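Local coordinates for protein sialidase B (Streptococcus pneumoniae serotype 4, PDB 4XJW) that cleaves terminal sialic acids from oligosaccharides, glycoproteins and glycolipids, acting as an intramolecular trans-sialidase of glycosyl hydrolase family 33, at residues 74-79 with 108-113. The protein carries 1 engineered substitution. Numbering follows the deposited sequence.
With PO4 (phosphate ion), chain D.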
loop_
_atom_site.group_PDB
_atom_site.type_symbol
_atom_site.label_atom_id
_atom_site.label_comp_id
_atom_site.label_asym_id
_atom_site.label_seq_id
_atom_site.Cartn_x
_atom_site.Cartn_y
_atom_site.Cartn_z
ATOM N N ILE A 74 18.143 4.392 -2.289
ATOM C CA ILE A 74 19.285 4.025 -3.119
ATOM C C ILE A 74 19.365 5.015 -4.277
ATOM O O ILE A 74 18.339 5.510 -4.751
ATOM C CB ILE A 74 19.148 2.575 -3.665
ATOM C CG1 ILE A 74 20.493 2.022 -4.149
ATOM C CG2 ILE A 74 18.133 2.516 -4.793
ATOM C CD1 ILE A 74 21.447 1.652 -3.025
ATOM N N GLY A 75 20.579 5.310 -4.741
ATOM C CA GLY A 75 20.726 6.204 -5.868
ATOM C C GLY A 75 22.066 6.091 -6.554
ATOM O O GLY A 75 22.943 5.321 -6.126
ATOM N N VAL A 76 22.195 6.833 -7.652
ATOM C CA VAL A 76 23.468 6.973 -8.347
ATOM C C VAL A 76 23.721 8.438 -8.679
ATOM O O VAL A 76 22.788 9.233 -8.835
ATOM C CB VAL A 76 23.554 6.176 -9.665
ATOM C CG1 VAL A 76 23.460 4.673 -9.406
ATOM C CG2 VAL A 76 22.494 6.643 -10.651
ATOM N N GLU A 77 25.003 8.773 -8.792
ATOM C CA GLU A 77 25.441 10.042 -9.338
ATOM C C GLU A 77 26.301 9.736 -10.559
ATOM O O GLU A 77 27.076 8.777 -10.553
ATOM C CB GLU A 77 26.288 10.781 -8.320
ATOM C CG GLU A 77 25.569 11.235 -7.091
ATOM C CD GLU A 77 26.299 12.390 -6.461
ATOM O OE1 GLU A 77 26.155 13.526 -6.965
ATOM O OE2 GLU A 77 27.046 12.151 -5.495
ATOM N N ILE A 78 26.140 10.534 -11.614
ATOM C CA ILE A 78 26.970 10.397 -12.809
ATOM C C ILE A 78 27.360 11.800 -13.242
ATOM O O ILE A 78 26.515 12.573 -13.704
ATOM C CB ILE A 78 26.247 9.632 -13.943
ATOM C CG1 ILE A 78 25.360 8.524 -13.379
ATOM C CG2 ILE A 78 27.248 9.033 -14.908
ATOM C CD1 ILE A 78 24.034 8.386 -14.071
ATOM N N ARG A 79 28.636 12.145 -13.062
ATOM C CA ARG A 79 29.055 13.541 -13.167
ATOM C C ARG A 79 30.331 13.710 -13.975
ATOM O O ARG A 79 31.294 12.962 -13.793
ATOM C CB ARG A 79 29.272 14.128 -11.771
ATOM C CG ARG A 79 28.104 13.909 -10.822
ATOM C CD ARG A 79 28.348 14.556 -9.484
ATOM N NE ARG A 79 28.383 16.007 -9.609
ATOM C CZ ARG A 79 28.664 16.850 -8.619
ATOM N NH1 ARG A 79 28.949 16.394 -7.404
ATOM N NH2 ARG A 79 28.664 18.156 -8.854
ATOM N N LEU A 108 21.681 -5.770 -5.638
ATOM C CA LEU A 108 21.558 -4.551 -6.425
ATOM C C LEU A 108 22.076 -4.811 -7.839
ATOM O O LEU A 108 23.129 -5.404 -8.016
ATOM C CB LEU A 108 22.316 -3.419 -5.731
ATOM C CG LEU A 108 22.350 -2.057 -6.420
ATOM C CD1 LEU A 108 22.429 -0.929 -5.394
ATOM C CD2 LEU A 108 23.528 -1.946 -7.399
ATOM N N VAL A 109 21.319 -4.386 -8.844
ATOM C CA VAL A 109 21.769 -4.468 -10.233
ATOM C C VAL A 109 21.585 -3.107 -10.894
ATOM O O VAL A 109 20.462 -2.605 -10.984
ATOM C CB VAL A 109 20.963 -5.500 -11.035
ATOM C CG1 VAL A 109 21.475 -5.566 -12.483
ATOM C CG2 VAL A 109 21.060 -6.868 -10.380
ATOM N N PHE A 110 22.675 -2.516 -11.377
ATOM C CA PHE A 110 22.581 -1.218 -12.026
ATOM C C PHE A 110 23.013 -1.358 -13.471
ATOM O O PHE A 110 24.105 -1.854 -13.746
ATOM C CB PHE A 110 23.444 -0.176 -11.324
ATOM C CG PHE A 110 23.421 1.165 -12.006
ATOM C CD1 PHE A 110 22.277 1.944 -11.975
ATOM C CD2 PHE A 110 24.539 1.629 -12.691
ATOM C CE1 PHE A 110 22.235 3.179 -12.607
ATOM C CE2 PHE A 110 24.514 2.862 -13.327
ATOM C CZ PHE A 110 23.359 3.641 -13.280
ATOM N N VAL A 111 22.139 -0.956 -14.386
ATOM C CA VAL A 111 22.420 -1.076 -15.814
ATOM C C VAL A 111 22.598 0.311 -16.451
ATOM O O VAL A 111 21.714 1.173 -16.373
ATOM C CB VAL A 111 21.304 -1.867 -16.529
ATOM C CG1 VAL A 111 21.633 -2.007 -18.004
ATOM C CG2 VAL A 111 21.142 -3.247 -15.886
ATOM N N SER A 112 23.758 0.522 -17.072
ATOM C CA SER A 112 24.075 1.764 -17.768
ATOM C C SER A 112 24.131 1.464 -19.271
ATOM O O SER A 112 25.096 0.877 -19.759
ATOM C CB SER A 112 25.415 2.311 -17.255
ATOM O OG SER A 112 25.755 3.546 -17.847
ATOM N N ASP A 113 23.086 1.869 -19.987
ATOM C CA ASP A 113 22.837 1.401 -21.349
ATOM C C ASP A 113 23.029 2.524 -22.363
ATOM O O ASP A 113 22.163 3.389 -22.521
ATOM C CB ASP A 113 21.409 0.850 -21.435
ATOM C CG ASP A 113 21.116 0.154 -22.755
ATOM O OD1 ASP A 113 21.928 0.268 -23.693
ATOM O OD2 ASP A 113 20.059 -0.499 -22.843
HETATM P P PO4 D . 28.945 17.503 -3.925
HETATM O O1 PO4 D . 29.910 17.494 -2.769
HETATM O O2 PO4 D . 29.672 17.849 -5.211
HETATM O O3 PO4 D . 28.344 16.112 -4.037
HETATM O O4 PO4 D . 27.859 18.512 -3.653
#
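Two facing sheets of a beta sandwich meet here, with Val-76 and Ile-74 on one and Phe-110 and Leu-108 on the other. Val-76 CG1 lies over one face of the Phe-110 ring, displaced toward its rim. This is a CH-pi contact, 4.0 Å from CG1 to the Phe-110 ring centroid and 19° off the ring normal. The nearest ring atom is Phe-110 CE1, 3.7 Å from Val-76 CG1. Phe-110 holds CG anti to its backbone N (chi1 177°), which sends the ring across the interface. Two residues back along each strand, the side chains of Ile-74 and Leu-108 cross at a slant. Their CD1 methyls touch at 3.6 Å, Ile-74 CD1 to Leu-108 CD1. No hydrogen bond joins the segments. This is the N-terminal, concanavalin-like domain, and the contact lies far from the probable active site. Strand 74-80 pairs with 63-69 and 85-91, while 102-113 belongs to the opposing sheet. Met-121 of strand 118-123 touches both Val-76 and Leu-108, and the ring of Phe-64, on strand 63-69, meets that of Phe-110. Arg-79 binds a phosphate ion, probably from the crystallisation liquor. Arg-79 NH1 donates a nearly straight hydrogen bond to phosphate O2 at 2.7 Å, with O2 at the guanidinium edge, in its plane.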